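Local coordinates for protein transcriptional regulator, LacI family (PDB 4RKQ) that probably controls transcription in response to a small sugar-like effector bound between two lobes, as other LacI-family regulators do, at residues Ser59-Val64 / Gln86-Arg91; Ala121-Ser126 / Ala222-Asp227; Ala184-His189 / Ser211-Arg216. One frame throughout, in Å; residues are numbered along the deposited sequence.

Contact 1. Residues Ser59-Val64 / Gln86-Arg91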
# COMPACT_ATOMS: atom_id res chain seq x y z
N SER A 59 -8.85 16.82 -7.95
CA SER A 59 -7.87 16.63 -9.02
C SER A 59 -6.44 16.91 -8.46
O SER A 59 -6.30 17.44 -7.35
CB SER A 59 -8.14 17.64 -10.14
OG SER A 59 -7.81 18.98 -9.71
N GLY A 60 -5.42 16.61 -9.26
CA GLY A 60 -4.06 16.98 -8.91
C GLY A 60 -3.89 18.48 -8.74
O GLY A 60 -3.09 18.91 -7.93
N LEU A 61 -4.66 19.31 -9.48
CA LEU A 61 -4.60 20.74 -9.24
C LEU A 61 -5.13 21.12 -7.86
O LEU A 61 -4.52 21.95 -7.16
CB LEU A 61 -5.34 21.52 -10.36
CG LEU A 61 -5.32 23.01 -10.34
CD1 LEU A 61 -3.87 23.45 -10.46
CD2 LEU A 61 -6.17 23.58 -11.48
N ASP A 62 -6.22 20.52 -7.43
CA ASP A 62 -6.72 20.76 -6.08
C ASP A 62 -5.65 20.39 -5.01
O ASP A 62 -5.54 21.07 -4.00
CB ASP A 62 -7.94 19.92 -5.79
CG ASP A 62 -9.14 20.33 -6.62
OD1 ASP A 62 -9.40 21.54 -6.72
OD2 ASP A 62 -9.83 19.44 -7.15
N ALA A 63 -4.92 19.30 -5.25
CA ALA A 63 -3.93 18.85 -4.32
C ALA A 63 -2.86 19.92 -4.20
O ALA A 63 -2.49 20.30 -3.10
CB ALA A 63 -3.33 17.52 -4.74
N VAL A 64 -2.42 20.45 -5.32
CA VAL A 64 -1.37 21.47 -5.33
C VAL A 64 -1.86 22.76 -4.72
O VAL A 64 -1.15 23.35 -3.94
CB VAL A 64 -0.81 21.72 -6.73
CG1 VAL A 64 0.06 22.97 -6.75
CG2 VAL A 64 -0.03 20.50 -7.19
N GLN A 86 2.01 24.18 -11.79
CA GLN A 86 3.20 25.02 -11.67
C GLN A 86 2.82 26.49 -11.67
O GLN A 86 3.44 27.33 -10.99
CB GLN A 86 4.23 24.72 -12.76
CG GLN A 86 5.54 25.49 -12.61
CD GLN A 86 6.27 25.12 -11.32
OE1 GLN A 86 6.97 24.10 -11.24
NE2 GLN A 86 6.08 25.94 -10.29
N THR A 87 1.79 26.84 -12.42
CA THR A 87 1.29 28.23 -12.38
C THR A 87 0.83 28.66 -10.98
O THR A 87 1.17 29.75 -10.50
CB THR A 87 0.18 28.45 -13.46
OG1 THR A 87 0.77 28.19 -14.73
CG2 THR A 87 -0.36 29.86 -13.44
N VAL A 88 0.10 27.78 -10.32
CA VAL A 88 -0.36 28.03 -8.96
C VAL A 88 0.87 28.19 -8.07
O VAL A 88 0.98 29.13 -7.27
CB VAL A 88 -1.25 26.86 -8.48
CG1 VAL A 88 -1.41 26.83 -6.97
CG2 VAL A 88 -2.62 26.89 -9.16
N LEU A 89 1.82 27.27 -8.23
CA LEU A 89 3.00 27.31 -7.36
C LEU A 89 3.92 28.49 -7.57
O LEU A 89 4.73 28.78 -6.68
CB LEU A 89 3.79 25.99 -7.48
CG LEU A 89 3.17 24.83 -6.68
CD1 LEU A 89 3.67 23.49 -7.23
CD2 LEU A 89 3.44 24.88 -5.17
N GLY A 90 3.85 29.16 -8.74
CA GLY A 90 4.74 30.30 -9.00
C GLY A 90 6.16 29.78 -9.18
O GLY A 90 6.38 28.90 -9.97
N ARG A 91 7.10 30.28 -8.40
CA ARG A 91 8.51 29.85 -8.45
C ARG A 91 8.83 28.69 -7.50
O ARG A 91 9.98 28.19 -7.44
CB ARG A 91 9.43 31.05 -8.14
CG ARG A 91 9.42 32.06 -9.27
CD ARG A 91 10.06 33.35 -8.86
NE ARG A 91 11.44 33.15 -8.36
CZ ARG A 91 12.54 33.18 -9.10
NH1 ARG A 91 12.48 33.41 -10.39
NH2 ARG A 91 13.73 33.02 -8.51
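L61 and V64 meet V88 and L89 where helices 60-67 and 82-89, the helical arms of two successive beta-alpha-beta crossovers, pack together in the periplasmic-binding-protein-like fold. V64 takes the largest share of the contact. Its CG1 stands anti to the backbone N (chi1 168°) and is thereby aimed across the helix pair at L89, 3.6 Å from L89 CG; the two side chains meet at about a right angle. The same methyl also reaches V88, with V64 CG1 4.1 Å from V88 CG1. One turn earlier the end of L61 bends in from the flank, bringing L61 CD1 within 3.9 Å of V88 CG2, so that the two methyl branches of V88 are shared between L61 and V64. All these contacts are apolar. The polar groups of S59 and D62 serve the start of helix 60-67, where they form a capping box: D62 N donates to S59 OG (3.2 Å), and S59 N donates to D62 OD2 (2.9 Å) on the anti side of the carboxylate. Where the chain leaves helix 82-89 at G90, R92 reaches back to the carbonyls of V88 and L89. Q86 OE1 accepts from the amides of L94 and A105. Helix 60-67 leads to strand 73-76 and helix 82-89 to strand 94-97, neighbours in the parallel part of the sheet.

Contact 2. Residues Ala121-Ser126 / Ala222-Asp227. With EDO (1,2-ethanediol), chain F.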
# COMPACT_ATOMS: atom_id res chain seq x y z
N ALA A 121 10.31 -8.99 -25.63
CA ALA A 121 11.43 -9.88 -25.90
C ALA A 121 11.38 -11.12 -25.06
O ALA A 121 11.74 -12.20 -25.53
CB ALA A 121 12.74 -9.18 -25.69
N GLN A 122 10.96 -10.96 -23.81
CA GLN A 122 10.90 -12.09 -22.91
C GLN A 122 9.88 -13.08 -23.41
O GLN A 122 10.11 -14.29 -23.38
CB GLN A 122 10.55 -11.67 -21.47
CG GLN A 122 10.22 -12.85 -20.55
CD GLN A 122 11.40 -13.79 -20.33
OE1 GLN A 122 12.55 -13.36 -20.32
NE2 GLN A 122 11.10 -15.07 -20.13
N LEU A 123 8.74 -12.57 -23.84
CA LEU A 123 7.67 -13.47 -24.33
C LEU A 123 8.09 -14.14 -25.65
O LEU A 123 7.86 -15.34 -25.85
CB LEU A 123 6.37 -12.72 -24.48
CG LEU A 123 5.80 -12.20 -23.15
CD1 LEU A 123 4.45 -11.55 -23.37
CD2 LEU A 123 5.66 -13.31 -22.12
N MET A 124 8.76 -13.40 -26.52
CA MET A 124 9.28 -13.98 -27.77
C MET A 124 10.30 -15.08 -27.50
O MET A 124 10.24 -16.14 -28.11
CB MET A 124 9.92 -12.92 -28.65
CG MET A 124 8.95 -11.89 -29.18
SD MET A 124 7.59 -12.44 -30.21
CE MET A 124 6.23 -12.65 -29.14
N ASP A 125 11.22 -14.83 -26.57
CA ASP A 125 12.23 -15.82 -26.21
C ASP A 125 11.61 -17.11 -25.76
O ASP A 125 12.12 -18.17 -26.06
CB ASP A 125 13.15 -15.31 -25.09
CG ASP A 125 14.00 -14.12 -25.52
OD1 ASP A 125 13.97 -13.73 -26.71
OD2 ASP A 125 14.69 -13.56 -24.64
N SER A 126 10.49 -17.03 -25.04
CA SER A 126 9.80 -18.23 -24.56
C SER A 126 8.79 -18.72 -25.58
O SER A 126 7.97 -19.60 -25.28
CB SER A 126 9.11 -17.93 -23.23
OG SER A 126 10.06 -17.41 -22.32
N ALA A 222 2.36 -17.15 -19.49
CA ALA A 222 3.28 -16.28 -18.82
C ALA A 222 2.57 -14.96 -18.46
O ALA A 222 1.61 -14.56 -19.11
CB ALA A 222 4.48 -16.01 -19.72
N VAL A 223 3.02 -14.30 -17.40
CA VAL A 223 2.46 -13.01 -17.02
C VAL A 223 3.62 -12.08 -16.66
O VAL A 223 4.57 -12.47 -15.93
CB VAL A 223 1.45 -13.11 -15.85
CG1 VAL A 223 0.90 -11.74 -15.46
CG2 VAL A 223 0.30 -14.03 -16.19
N ILE A 224 3.57 -10.87 -17.24
CA ILE A 224 4.51 -9.84 -16.90
C ILE A 224 3.78 -8.54 -16.52
O ILE A 224 2.91 -8.06 -17.22
CB ILE A 224 5.49 -9.53 -18.05
CG1 ILE A 224 6.22 -10.80 -18.51
CG2 ILE A 224 6.52 -8.51 -17.59
CD1 ILE A 224 7.16 -10.58 -19.68
N GLY A 225 4.17 -7.96 -15.39
CA GLY A 225 3.60 -6.69 -14.98
C GLY A 225 4.54 -5.51 -15.18
O GLY A 225 5.48 -5.57 -15.96
N MET A 226 4.25 -4.43 -14.46
CA MET A 226 5.08 -3.25 -14.43
C MET A 226 4.87 -2.55 -13.07
O MET A 226 3.74 -2.36 -12.61
CB MET A 226 4.77 -2.28 -15.61
CG MET A 226 5.34 -0.86 -15.46
SD MET A 226 5.24 0.17 -16.96
CE MET A 226 6.48 -0.62 -17.99
N ASP A 227 5.99 -2.21 -12.44
CA ASP A 227 6.08 -1.29 -11.30
C ASP A 227 7.11 -1.81 -10.29
O ASP A 227 7.88 -1.05 -9.74
CB ASP A 227 4.73 -1.05 -10.58
CG ASP A 227 3.81 -0.04 -11.26
OD1 ASP A 227 4.24 0.69 -12.19
OD2 ASP A 227 2.62 0.04 -10.85
C1 EDO F . 0.84 3.10 -11.73
O1 EDO F . 0.80 1.78 -11.16
C2 EDO F . 2.25 3.53 -12.04
O2 EDO F . 2.70 2.66 -13.08
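L123 and I224 lie side by side with their chains pointing opposite ways, the leucine from helix 112-125 and the isoleucine from strand 222-225. Helix 121-125 and strand 222-225 run nearly antiparallel (168°), their axes 10.0 Å apart at closest. L123 CD2 lies in the angle between two strand residues, 3.8 Å from A222 CB and 4.0 Å from I224 CD1. I224 CG1 is anti to the carbonyl carbon (chi1 -55°), and the extended second torsion (178°) carries CD1 to the helix. There it also meets the aliphatic part of Q122, which crosses it obliquely, Q122 CG lying 3.9 Å from I224 CD1. L196 touches both L123 and I224. Beyond the corner at M226 the chain delivers D227 to a bound 1,2-ethanediol, probably from the crystallisation liquor: the diol's O2 donates to D227 OD1 (2.7 Å) and the diol's O1 to D227 OD2 (2.5 Å). N27, R151 and N199 bind the same diol. Putting an alanine here removes both acceptor oxygens and would probably leave the diol less firmly held, its hydroxyls free to turn. A222 and I224 thus pack on the helix through apolar groups, while past the corner the D227 carboxylate grips two neighbouring hydroxyls, consistent with a site for a polyhydroxylated effector.

Contact 3. Residues Ala184-His189 / Ser211-Arg216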
# COMPACT_ATOMS: atom_id res chain seq x y z
N ALA A 184 -13.06 -13.12 -18.85
CA ALA A 184 -13.99 -13.04 -19.99
C ALA A 184 -13.25 -13.31 -21.28
O ALA A 184 -13.69 -14.10 -22.12
CB ALA A 184 -14.66 -11.68 -20.07
N PHE A 185 -12.10 -12.67 -21.42
CA PHE A 185 -11.23 -12.86 -22.56
C PHE A 185 -10.71 -14.28 -22.73
O PHE A 185 -10.69 -14.79 -23.84
CB PHE A 185 -10.04 -11.92 -22.45
CG PHE A 185 -9.11 -11.98 -23.62
CD1 PHE A 185 -9.38 -11.28 -24.76
CD2 PHE A 185 -7.97 -12.74 -23.55
CE1 PHE A 185 -8.53 -11.34 -25.84
CE2 PHE A 185 -7.11 -12.81 -24.62
CZ PHE A 185 -7.38 -12.09 -25.76
N LEU A 186 -10.25 -14.90 -21.64
CA LEU A 186 -9.75 -16.28 -21.67
C LEU A 186 -10.83 -17.34 -22.04
O LEU A 186 -10.49 -18.32 -22.67
CB LEU A 186 -9.09 -16.65 -20.34
CG LEU A 186 -7.78 -15.91 -20.04
CD1 LEU A 186 -7.45 -16.03 -18.56
CD2 LEU A 186 -6.63 -16.44 -20.88
N ARG A 187 -12.09 -17.12 -21.65
CA ARG A 187 -13.24 -17.93 -22.16
C ARG A 187 -13.27 -17.95 -23.69
O ARG A 187 -13.42 -18.98 -24.30
CB ARG A 187 -14.62 -17.41 -21.63
CG ARG A 187 -15.32 -18.35 -20.66
CD ARG A 187 -15.68 -17.67 -19.34
NE ARG A 187 -16.73 -16.66 -19.49
CZ ARG A 187 -16.91 -15.61 -18.69
NH1 ARG A 187 -17.89 -14.77 -18.94
NH2 ARG A 187 -16.11 -15.37 -17.65
N GLU A 188 -13.10 -16.77 -24.27
CA GLU A 188 -13.08 -16.61 -25.71
C GLU A 188 -11.76 -16.96 -26.36
O GLU A 188 -11.75 -17.42 -27.48
CB GLU A 188 -13.48 -15.18 -26.06
CG GLU A 188 -14.98 -14.91 -25.92
CD GLU A 188 -15.51 -13.95 -26.96
OE1 GLU A 188 -16.55 -14.26 -27.60
OE2 GLU A 188 -14.90 -12.88 -27.16
N HIS A 189 -10.63 -16.76 -25.67
CA HIS A 189 -9.32 -17.01 -26.26
C HIS A 189 -8.46 -17.94 -25.40
O HIS A 189 -7.45 -17.55 -24.85
CB HIS A 189 -8.61 -15.68 -26.56
CG HIS A 189 -9.33 -14.81 -27.54
ND1 HIS A 189 -9.02 -14.79 -28.89
CD2 HIS A 189 -10.35 -13.94 -27.39
CE1 HIS A 189 -9.81 -13.94 -29.51
NE2 HIS A 189 -10.63 -13.41 -28.62
N SER A 211 -5.66 -18.65 -12.78
CA SER A 211 -5.80 -19.72 -11.77
C SER A 211 -7.27 -20.23 -11.77
O SER A 211 -7.53 -21.41 -11.86
CB SER A 211 -5.39 -19.19 -10.39
OG SER A 211 -5.40 -20.19 -9.40
N GLY A 212 -8.21 -19.30 -11.74
CA GLY A 212 -9.63 -19.63 -11.89
C GLY A 212 -10.00 -20.38 -13.15
O GLY A 212 -11.02 -21.05 -13.20
N SER A 213 -9.20 -20.25 -14.20
CA SER A 213 -9.49 -20.86 -15.50
C SER A 213 -8.76 -22.18 -15.67
O SER A 213 -8.80 -22.77 -16.72
CB SER A 213 -9.04 -19.89 -16.62
OG SER A 213 -9.94 -18.81 -16.71
N GLY A 214 -8.02 -22.59 -14.66
CA GLY A 214 -7.27 -23.83 -14.73
C GLY A 214 -6.03 -23.74 -15.55
O GLY A 214 -5.53 -24.77 -16.00
N ARG A 215 -5.50 -22.53 -15.75
CA ARG A 215 -4.23 -22.38 -16.48
C ARG A 215 -3.04 -22.20 -15.59
O ARG A 215 -3.01 -21.32 -14.74
CB ARG A 215 -4.29 -21.24 -17.49
CG ARG A 215 -5.44 -21.36 -18.50
CD ARG A 215 -5.83 -19.98 -19.02
NE ARG A 215 -7.19 -19.94 -19.54
CZ ARG A 215 -7.59 -20.46 -20.69
NH1 ARG A 215 -8.87 -20.37 -21.04
NH2 ARG A 215 -6.73 -21.10 -21.49
N ARG A 216 -2.02 -23.02 -15.82
CA ARG A 216 -0.81 -22.91 -15.05
C ARG A 216 -0.03 -21.69 -15.48
O ARG A 216 0.04 -21.38 -16.67
CB ARG A 216 0.05 -24.14 -15.23
CG ARG A 216 -0.59 -25.40 -14.68
CD ARG A 216 0.21 -26.62 -15.09
NE ARG A 216 0.31 -26.73 -16.55
CZ ARG A 216 1.32 -27.30 -17.20
NH1 ARG A 216 2.33 -27.85 -16.54
NH2 ARG A 216 1.32 -27.33 -18.52
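R215 leaves its backbone with CG anti to the carbonyl carbon (chi1 -55°) and runs out straight as far as NE, and chi4 (-75°) then turns one guanidinium face to L186. L186 has the same first-torsion setting (chi1 -68°), and the two side chains pass in opposite directions. L186 CD2 covers that face of the guanidinium near its rim and comes 3.8 Å from R215 NE. At the other end of the group R215 NH1 is 3.8 Å from L186 CB and 3.1 Å from L186 O, but the angle to that oxygen is too poor for a hydrogen bond. The carbonyl lies in the last turn of helix 175-188, where the charge of R215 would probably still be favoured. R215 NH2 has a weak bond to P190 O, whereas R215 NE is buried beside the leucine without a partner in the model. The contact joins the C-terminal ends of two successive helices, 175-188 and 200-212, from neighbouring beta-alpha-beta units of the periplasmic-binding-protein-like fold. Helix 200-212 closes in a Schellman motif at G214, whose positive phi turns the chain and lets R215 point back at L186. S213 OG stands at the margin, 4.2 Å from L186 CD1, and is bonded to A209 O. L210 of helix 200-212 touches both L186 and R215.

In the fold
Contact 2 is the buried one of the three, setting a helix against a strand of the sheet; contacts 1 and 3 each join two successive helices and are only partly buried. Contacts 1 and 3 lie on opposite sides of the chain's centre, about 44 Å apart between centres. Their chemistry differs: contact 1 is wholly aliphatic, whereas contact 3, further from the centre, sets a leucine methyl on an arginine's guanidinium face. Contact 2 is apolar between helix and strand, its polar bonds to the diol coming only past the corner. Contact 3 is nested in the chain loop that contact 2 closes, and helix 200-212 leads on to strand 222-225. The nearest atoms of contacts 2 and 3 are about 6 Å apart.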